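Local coordinates for protein kinase, putative (Bodo saltans, PDB 6TLY) that acts as the kinetoplastid kinetochore protein KKT2, probably a serine/threonine kinase, whose zinc-binding central domain, the part in this chain, probably directs it to centromeres, at residues A[49-52]-A[53-56]; A[82-85]-A[86-89]; A[89-92]-A[93-97]. All coordinates share one frame; numbering follows the deposited sequence.

Contact 1: A[49-52]-A[53-56]; sequences YRCE and KCDY. With ZN (zinc ion), chain B; SO4 (sulfate ion), chain F.
Cys51, at the end of strand 48-51, and Cys54, inside the turn that follows, seize one zinc ion, each SG lying 2.4 Å from the metal. This is the compact, buried part of the contact. Cys51 pairs with Tyr56 as an antiparallel hydrogen-bonded pair: Cys51 N donates to Tyr56 O at 2.9 Å, and Tyr56 N returns a bond to Cys51 O at 3.2 Å. Asp55 and Tyr56 both face Cys51, a G1 beta bulge; Asp55 takes positive phi, which aspartate tolerates better than most side chains. Cys54 N adds a weak N-H...S bond to Cys51 SG, as expected of a CxxC zinc knuckle, and His15 and Cys11 complete the site.

The outer side is polar and well bonded. The extended chain of Arg50, with CG anti to the backbone N (chi1 -180°), carries the guanidinium out to Asp55, gripping one oxygen end-on. Arg50 NH1 reaches Asp55 OD1 at 3.0 Å on that oxygen's anti lone pair, and Arg50 NH2 lies 3.2 Å from the same oxygen. The two flat groups are twisted 66° apart. Glu52 takes the side-on edge, Arg50 NE meeting Glu52 OE1 at 2.8 Å from above the carboxylate plane and Arg50 NH2 bonding OE2. Asp57 gives NH1 a further acidic partner. The loose part is exposed Lys53: its CG rests 3.5 Å from Cys51 SG, but the bent chain leads NZ outward to a weak bond with a sulfate.

Three carboxylates around one arginine would keep the guanidinium charged and its rotation fixed, while zinc probably holds both cysteines as thiolates, whose negative charge the weak N-H...S bond would help to spread.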
loop_
_atom_site.group_PDB
_atom_site.type_symbol
_atom_site.label_atom_id
_atom_site.label_comp_id
_atom_site.label_asym_id
_atom_site.label_seq_id
_atom_site.Cartn_x
_atom_site.Cartn_y
_atom_site.Cartn_z
ATOM N N TYR A 49 3.104 -7.197 -1.093
ATOM C CA TYR A 49 1.720 -7.202 -0.588
ATOM C C TYR A 49 1.045 -5.948 -1.140
ATOM O O TYR A 49 1.670 -4.923 -1.216
ATOM C CB TYR A 49 1.731 -7.227 0.938
ATOM C CG TYR A 49 2.184 -8.526 1.553
ATOM C CD1 TYR A 49 3.525 -8.819 1.728
ATOM C CD2 TYR A 49 1.263 -9.452 1.995
ATOM C CE1 TYR A 49 3.941 -9.996 2.319
ATOM C CE2 TYR A 49 1.659 -10.638 2.584
ATOM C CZ TYR A 49 3.002 -10.912 2.754
ATOM O OH TYR A 49 3.375 -12.083 3.323
ATOM N N ARG A 50 -0.219 -6.061 -1.508
ATOM C CA ARG A 50 -0.913 -4.883 -2.063
ATOM C C ARG A 50 -2.343 -4.753 -1.540
ATOM O O ARG A 50 -3.000 -5.747 -1.336
ATOM C CB ARG A 50 -0.917 -4.939 -3.598
ATOM C CG ARG A 50 -1.599 -3.770 -4.292
ATOM C CD ARG A 50 -1.611 -3.761 -5.802
ATOM N NE ARG A 50 -2.485 -2.792 -6.408
ATOM C CZ ARG A 50 -2.259 -1.501 -6.457
ATOM N NH1 ARG A 50 -1.165 -0.996 -5.927
ATOM N NH2 ARG A 50 -3.124 -0.712 -7.041
ATOM N N CYS A 51 -2.736 -3.512 -1.297
ATOM C CA CYS A 51 -4.154 -3.194 -1.109
ATOM C C CYS A 51 -4.617 -2.428 -2.357
ATOM O O CYS A 51 -4.193 -1.310 -2.557
ATOM C CB CYS A 51 -4.430 -2.354 0.107
ATOM S SG CYS A 51 -6.200 -1.996 0.144
ATOM N N GLU A 52 -5.447 -3.082 -3.160
ATOM C CA GLU A 52 -5.882 -2.545 -4.444
ATOM C C GLU A 52 -6.736 -1.305 -4.272
ATOM O O GLU A 52 -6.528 -0.312 -4.971
ATOM C CB GLU A 52 -6.640 -3.610 -5.251
ATOM C CG GLU A 52 -6.982 -3.157 -6.673
ATOM C CD GLU A 52 -5.786 -2.779 -7.532
ATOM O OE1 GLU A 52 -4.872 -3.621 -7.678
ATOM O OE2 GLU A 52 -5.767 -1.651 -8.083
ATOM N N LYS A 53 -7.622 -1.322 -3.281
ATOM C CA LYS A 53 -8.508 -0.180 -3.053
ATOM C C LYS A 53 -7.764 1.058 -2.532
ATOM O O LYS A 53 -8.233 2.172 -2.747
ATOM C CB LYS A 53 -9.703 -0.563 -2.172
ATOM C CG LYS A 53 -9.352 -0.856 -0.737
ATOM C CD LYS A 53 -10.111 -2.072 -0.199
ATOM C CE LYS A 53 -11.589 -1.839 -0.032
ATOM N NZ LYS A 53 -12.227 -2.928 0.770
ATOM N N CYS A 54 -6.602 0.884 -1.896
ATOM C CA CYS A 54 -5.804 2.015 -1.417
ATOM C C CYS A 54 -4.633 2.362 -2.331
ATOM O O CYS A 54 -3.971 3.365 -2.060
ATOM C CB CYS A 54 -5.296 1.750 0.001
ATOM S SG CYS A 54 -6.585 1.758 1.275
ATOM N N ASP A 55 -4.292 1.504 -3.331
ATOM C CA ASP A 55 -3.096 1.637 -4.202
ATOM C C ASP A 55 -1.864 1.703 -3.274
ATOM O O ASP A 55 -1.098 2.668 -3.307
ATOM C CB ASP A 55 -3.153 2.875 -5.120
ATOM C CG ASP A 55 -1.945 2.963 -6.038
ATOM O OD1 ASP A 55 -1.444 1.904 -6.458
ATOM O OD2 ASP A 55 -1.493 4.088 -6.317
ATOM N N TYR A 56 -1.780 0.729 -2.382
ATOM C CA TYR A 56 -0.719 0.643 -1.361
ATOM C C TYR A 56 0.093 -0.621 -1.619
ATOM O O TYR A 56 -0.464 -1.679 -1.561
ATOM C CB TYR A 56 -1.347 0.604 0.024
ATOM C CG TYR A 56 -0.389 0.670 1.175
ATOM C CD1 TYR A 56 0.376 1.792 1.405
ATOM C CD2 TYR A 56 -0.267 -0.384 2.052
ATOM C CE1 TYR A 56 1.229 1.878 2.489
ATOM C CE2 TYR A 56 0.582 -0.316 3.139
ATOM C CZ TYR A 56 1.344 0.810 3.355
ATOM O OH TYR A 56 2.158 0.862 4.432
HETATM ZN ZN ZN B . -6.478 -0.485 1.987
HETATM S S SO4 F . -14.117 -0.938 3.656
HETATM O O1 SO4 F . -15.543 -1.180 3.411
HETATM O O2 SO4 F . -13.450 -2.201 3.968
HETATM O O3 SO4 F . -13.931 -0.031 4.786
HETATM O O4 SO4 F . -13.523 -0.350 2.448
#

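Contact 2: A[82-85]-A[86-89]; sequences FPSQ and TKLQ. With SO4 (sulfate ion), chain E.
Gln85 O receives Gln89 N at 2.8 Å, a bond in the first turn of helix 85-93. The same pair meets through its side chains: the two amides lie stacked with their planes 10° apart, Gln89 NE2 passing 3.5 Å from Gln85 CG. One residue earlier, Ser84 is the N-cap. With chi1 at 67°, its OG sits between the backbone N and the carbonyl carbon and accepts from Lys87 N at 3.1 Å, a small hydroxyl capping an N-H of the first helical turn. Ser84 O takes Leu88 N.

Further amides at the helix start hold a sulfate, probably from the crystallisation liquor: Gln85 N binds its O2, while Thr86 N and OG1 both grip O1, Thr86 OG1 lying 2.6 Å from sulfate O1.

On the inner side the flat Phe82 ring receives Leu88, whose CA lies off-centre over the ring and whose CD1 reaches Phe82 CD2 at 3.7 Å. Lys87 runs its aliphatic chain past Pro83, its NZ bonded beyond the segments, to Asp55 and Asn33. The phenylalanine and leucine, six residues apart, match the two conserved hydrophobic positions of the C2H2-type beta-beta-alpha zinc finger.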
loop_
_atom_site.group_PDB
_atom_site.type_symbol
_atom_site.label_atom_id
_atom_site.label_comp_id
_atom_site.label_asym_id
_atom_site.label_seq_id
_atom_site.Cartn_x
_atom_site.Cartn_y
_atom_site.Cartn_z
ATOM N N PHE A 82 -2.702 7.979 3.125
ATOM C CA PHE A 82 -1.788 7.678 2.017
ATOM C C PHE A 82 -0.322 7.809 2.474
ATOM O O PHE A 82 -0.006 8.594 3.371
ATOM C CB PHE A 82 -2.057 8.631 0.838
ATOM C CG PHE A 82 -3.466 8.498 0.322
ATOM C CD1 PHE A 82 -3.807 7.478 -0.552
ATOM C CD2 PHE A 82 -4.459 9.364 0.740
ATOM C CE1 PHE A 82 -5.116 7.310 -0.974
ATOM C CE2 PHE A 82 -5.767 9.203 0.299
ATOM C CZ PHE A 82 -6.087 8.180 -0.553
ATOM N N PRO A 83 0.594 7.032 1.873
ATOM C CA PRO A 83 2.001 7.114 2.294
ATOM C C PRO A 83 2.784 8.296 1.716
ATOM O O PRO A 83 3.932 8.496 2.117
ATOM C CB PRO A 83 2.580 5.782 1.801
ATOM C CG PRO A 83 1.809 5.516 0.532
ATOM C CD PRO A 83 0.395 6.016 0.823
ATOM N N SER A 84 2.212 9.020 0.725
ATOM C CA SER A 84 2.898 10.144 0.074
ATOM C C SER A 84 1.927 11.253 -0.314
ATOM O O SER A 84 0.735 11.011 -0.486
ATOM C CB SER A 84 3.633 9.676 -1.181
ATOM O OG SER A 84 2.714 9.269 -2.185
ATOM N N GLN A 85 2.463 12.458 -0.511
ATOM C CA GLN A 85 1.667 13.588 -0.979
ATOM C C GLN A 85 1.221 13.306 -2.416
ATOM O O GLN A 85 0.087 13.610 -2.759
ATOM C CB GLN A 85 2.479 14.883 -0.906
ATOM C CG GLN A 85 1.803 16.031 -1.635
ATOM C CD GLN A 85 2.410 17.339 -1.272
ATOM O OE1 GLN A 85 1.909 18.027 -0.400
ATOM N NE2 GLN A 85 3.497 17.691 -1.928
ATOM N N THR A 86 2.081 12.701 -3.239
ATOM C CA THR A 86 1.728 12.390 -4.625
ATOM C C THR A 86 0.502 11.464 -4.710
ATOM O O THR A 86 -0.396 11.730 -5.505
ATOM C CB THR A 86 2.949 11.852 -5.399
ATOM O OG1 THR A 86 3.999 12.823 -5.336
ATOM C CG2 THR A 86 2.637 11.609 -6.861
ATOM N N LYS A 87 0.439 10.411 -3.868
ATOM C CA LYS A 87 -0.712 9.501 -3.887
ATOM C C LYS A 87 -1.954 10.155 -3.369
ATOM O O LYS A 87 -3.026 9.960 -3.940
ATOM C CB LYS A 87 -0.424 8.189 -3.158
ATOM C CG LYS A 87 0.501 7.324 -3.993
ATOM C CD LYS A 87 0.742 5.975 -3.376
ATOM C CE LYS A 87 1.418 5.078 -4.380
ATOM N NZ LYS A 87 1.382 3.678 -3.937
ATOM N N LEU A 88 -1.823 11.004 -2.341
ATOM C CA LEU A 88 -2.966 11.780 -1.848
ATOM C C LEU A 88 -3.483 12.704 -2.964
ATOM O O LEU A 88 -4.691 12.790 -3.165
ATOM C CB LEU A 88 -2.573 12.621 -0.608
ATOM C CG LEU A 88 -3.605 13.682 -0.155
ATOM C CD1 LEU A 88 -4.887 13.004 0.319
ATOM C CD2 LEU A 88 -3.034 14.548 0.955
ATOM N N GLN A 89 -2.575 13.375 -3.686
ATOM C CA GLN A 89 -2.967 14.287 -4.760
ATOM C C GLN A 89 -3.707 13.575 -5.897
ATOM O O GLN A 89 -4.719 14.099 -6.352
ATOM C CB GLN A 89 -1.773 15.086 -5.264
ATOM C CG GLN A 89 -1.366 16.163 -4.252
ATOM C CD GLN A 89 -0.057 16.821 -4.600
ATOM O OE1 GLN A 89 0.760 16.272 -5.345
ATOM N NE2 GLN A 89 0.174 18.007 -4.054
HETATM S S SO4 E . 5.935 12.752 -1.949
HETATM O O1 SO4 E . 4.879 12.766 -2.927
HETATM O O2 SO4 E . 5.365 12.730 -0.583
HETATM O O3 SO4 E . 6.795 11.570 -2.098
HETATM O O4 SO4 E . 6.759 13.932 -2.216
#

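Contact 3: A[89-92]-A[93-97]; sequences QYHS and RGCRG. With ZN (zinc ion), chain D.
His91 and Cys95 both swing their first side-chain torsion anti to the backbone N, chi1 167° and -178°, which places imidazole and sulfur at the same zinc ion, one from the helix and one from the loop beyond it. His91 NE2 binds the metal at 1.9 Å and Cys95 SG at 2.3 Å. Between them the packing is close: Cys95 CB lies over a face of the imidazole, 3.5 Å from His91 NE2, in a CH-pi contact, while SG stands obliquely to the ring. Histidine suits the helix position because NE2, at the far end of the ring, offers a nitrogen lone pair to zinc while a ring face remains for Cys95 CB.

The backbone makes this geometry possible by winding down in stages. Arg93 N still bonds Gln89 O at 3.3 Å, a helical step of four residues. Gly94 N then turns to His91 O, and Cys95 N to Ser92 O; these two bonds, each spanning three residues, replace the four-residue pattern as the helix ends and tighten the exit of the chain.

Beyond the cysteine the chain folds back on the ligand, Gly97 N giving Cys95 SG a weak bond at 3.5 Å; the backbone angles at Gly97 are ones that call for glycine. Lys77, from the loop carrying the other ligands, bonds both Ser92 OG and Cys95 O and so fastens the helix end to that loop. Gln89 and Tyr90, on this last part of the helix, are exposed.

With Cys75 and Cys78 completing the four-ligand set, His91 and Cys95, three residues between them, are the HxxxC half of a C2HC variant of the C2H2 zinc finger.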
loop_
_atom_site.group_PDB
_atom_site.type_symbol
_atom_site.label_atom_id
_atom_site.label_comp_id
_atom_site.label_asym_id
_atom_site.label_seq_id
_atom_site.Cartn_x
_atom_site.Cartn_y
_atom_site.Cartn_z
ATOM N N GLN A 89 -2.575 13.375 -3.686
ATOM C CA GLN A 89 -2.967 14.287 -4.760
ATOM C C GLN A 89 -3.707 13.575 -5.897
ATOM O O GLN A 89 -4.719 14.099 -6.352
ATOM C CB GLN A 89 -1.773 15.086 -5.264
ATOM C CG GLN A 89 -1.366 16.163 -4.252
ATOM C CD GLN A 89 -0.057 16.821 -4.600
ATOM O OE1 GLN A 89 0.760 16.272 -5.345
ATOM N NE2 GLN A 89 0.174 18.007 -4.054
ATOM N N TYR A 90 -3.262 12.362 -6.287
ATOM C CA TYR A 90 -3.962 11.587 -7.328
ATOM C C TYR A 90 -5.373 11.242 -6.840
ATOM O O TYR A 90 -6.328 11.426 -7.585
ATOM C CB TYR A 90 -3.235 10.281 -7.677
ATOM C CG TYR A 90 -1.872 10.432 -8.304
ATOM C CD1 TYR A 90 -1.570 11.523 -9.105
ATOM C CD2 TYR A 90 -0.914 9.436 -8.177
ATOM C CE1 TYR A 90 -0.326 11.648 -9.714
ATOM C CE2 TYR A 90 0.333 9.555 -8.770
ATOM C CZ TYR A 90 0.615 10.650 -9.560
ATOM O OH TYR A 90 1.864 10.759 -10.132
ATOM N N HIS A 91 -5.514 10.808 -5.574
ATOM C CA HIS A 91 -6.816 10.480 -4.993
ATOM C C HIS A 91 -7.737 11.703 -4.959
ATOM O O HIS A 91 -8.890 11.614 -5.375
ATOM C CB HIS A 91 -6.644 9.944 -3.541
ATOM C CG HIS A 91 -7.915 9.857 -2.738
ATOM N ND1 HIS A 91 -8.771 8.773 -2.852
ATOM C CD2 HIS A 91 -8.439 10.727 -1.839
ATOM C CE1 HIS A 91 -9.763 9.005 -2.009
ATOM N NE2 HIS A 91 -9.604 10.167 -1.372
ATOM N N SER A 92 -7.244 12.812 -4.391
ATOM C CA SER A 92 -7.986 14.045 -4.171
ATOM C C SER A 92 -8.606 14.639 -5.443
ATOM O O SER A 92 -9.705 15.185 -5.385
ATOM C CB SER A 92 -7.108 15.067 -3.454
ATOM O OG SER A 92 -7.902 16.091 -2.877
ATOM N N ARG A 93 -7.942 14.495 -6.584
ATOM C CA ARG A 93 -8.444 14.987 -7.867
ATOM C C ARG A 93 -9.840 14.411 -8.184
ATOM O O ARG A 93 -10.719 15.135 -8.660
ATOM C CB ARG A 93 -7.446 14.621 -8.973
ATOM C CG ARG A 93 -7.867 15.075 -10.367
ATOM C CD ARG A 93 -7.202 16.374 -10.785
ATOM N NE ARG A 93 -5.744 16.258 -10.774
ATOM C CZ ARG A 93 -4.906 17.290 -10.845
ATOM N NH1 ARG A 93 -5.374 18.530 -10.938
ATOM N NH2 ARG A 93 -3.595 17.090 -10.817
ATOM N N GLY A 94 -10.049 13.143 -7.818
ATOM C CA GLY A 94 -11.304 12.446 -8.047
ATOM C C GLY A 94 -12.163 12.224 -6.818
ATOM O O GLY A 94 -13.156 11.513 -6.906
ATOM N N CYS A 95 -11.831 12.844 -5.680
ATOM C CA CYS A 95 -12.603 12.663 -4.449
ATOM C C CYS A 95 -13.394 13.877 -4.043
ATOM O O CYS A 95 -12.839 14.951 -3.867
ATOM C CB CYS A 95 -11.729 12.175 -3.293
ATOM S SG CYS A 95 -12.644 11.876 -1.750
ATOM N N ARG A 96 -14.693 13.697 -3.858
ATOM C CA ARG A 96 -15.608 14.719 -3.329
ATOM C C ARG A 96 -16.277 14.265 -2.020
ATOM O O ARG A 96 -17.201 14.920 -1.547
ATOM C CB ARG A 96 -16.700 15.065 -4.344
ATOM C CG ARG A 96 -16.143 15.387 -5.705
ATOM C CD ARG A 96 -15.933 16.867 -5.943
ATOM N NE ARG A 96 -15.584 17.105 -7.347
ATOM C CZ ARG A 96 -16.465 17.182 -8.341
ATOM N NH1 ARG A 96 -17.766 17.057 -8.099
ATOM N NH2 ARG A 96 -16.052 17.368 -9.586
ATOM N N GLY A 97 -15.853 13.133 -1.478
ATOM C CA GLY A 97 -16.419 12.570 -0.268
ATOM C C GLY A 97 -16.340 11.061 -0.262
ATOM O O GLY A 97 -15.826 10.437 -1.197
HETATM ZN ZN ZN D . -10.886 11.216 -0.356
#

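Overall arrangement
From the N terminus, contact 1 comes first, closing the turn between strands 48-51 and 56-59 in the C1-like region, where zinc ligands from near the start of the chain also converge. Contact 2 follows, turning the chain from strand 81-82 into helix 85-93, and contact 3 carries that same helix on to its end, the two sharing Gln89. The three lie in series; none encloses or crosses another. Contacts 1 and 2 nevertheless meet in space, where Lys87 NZ reaches Asp55 O and Pro83 packs against Tyr56, tying the two zinc-binding regions together. Phe82 joins contacts 2 and 3 through the ring of His91, whereas contacts 1 and 3 do not touch.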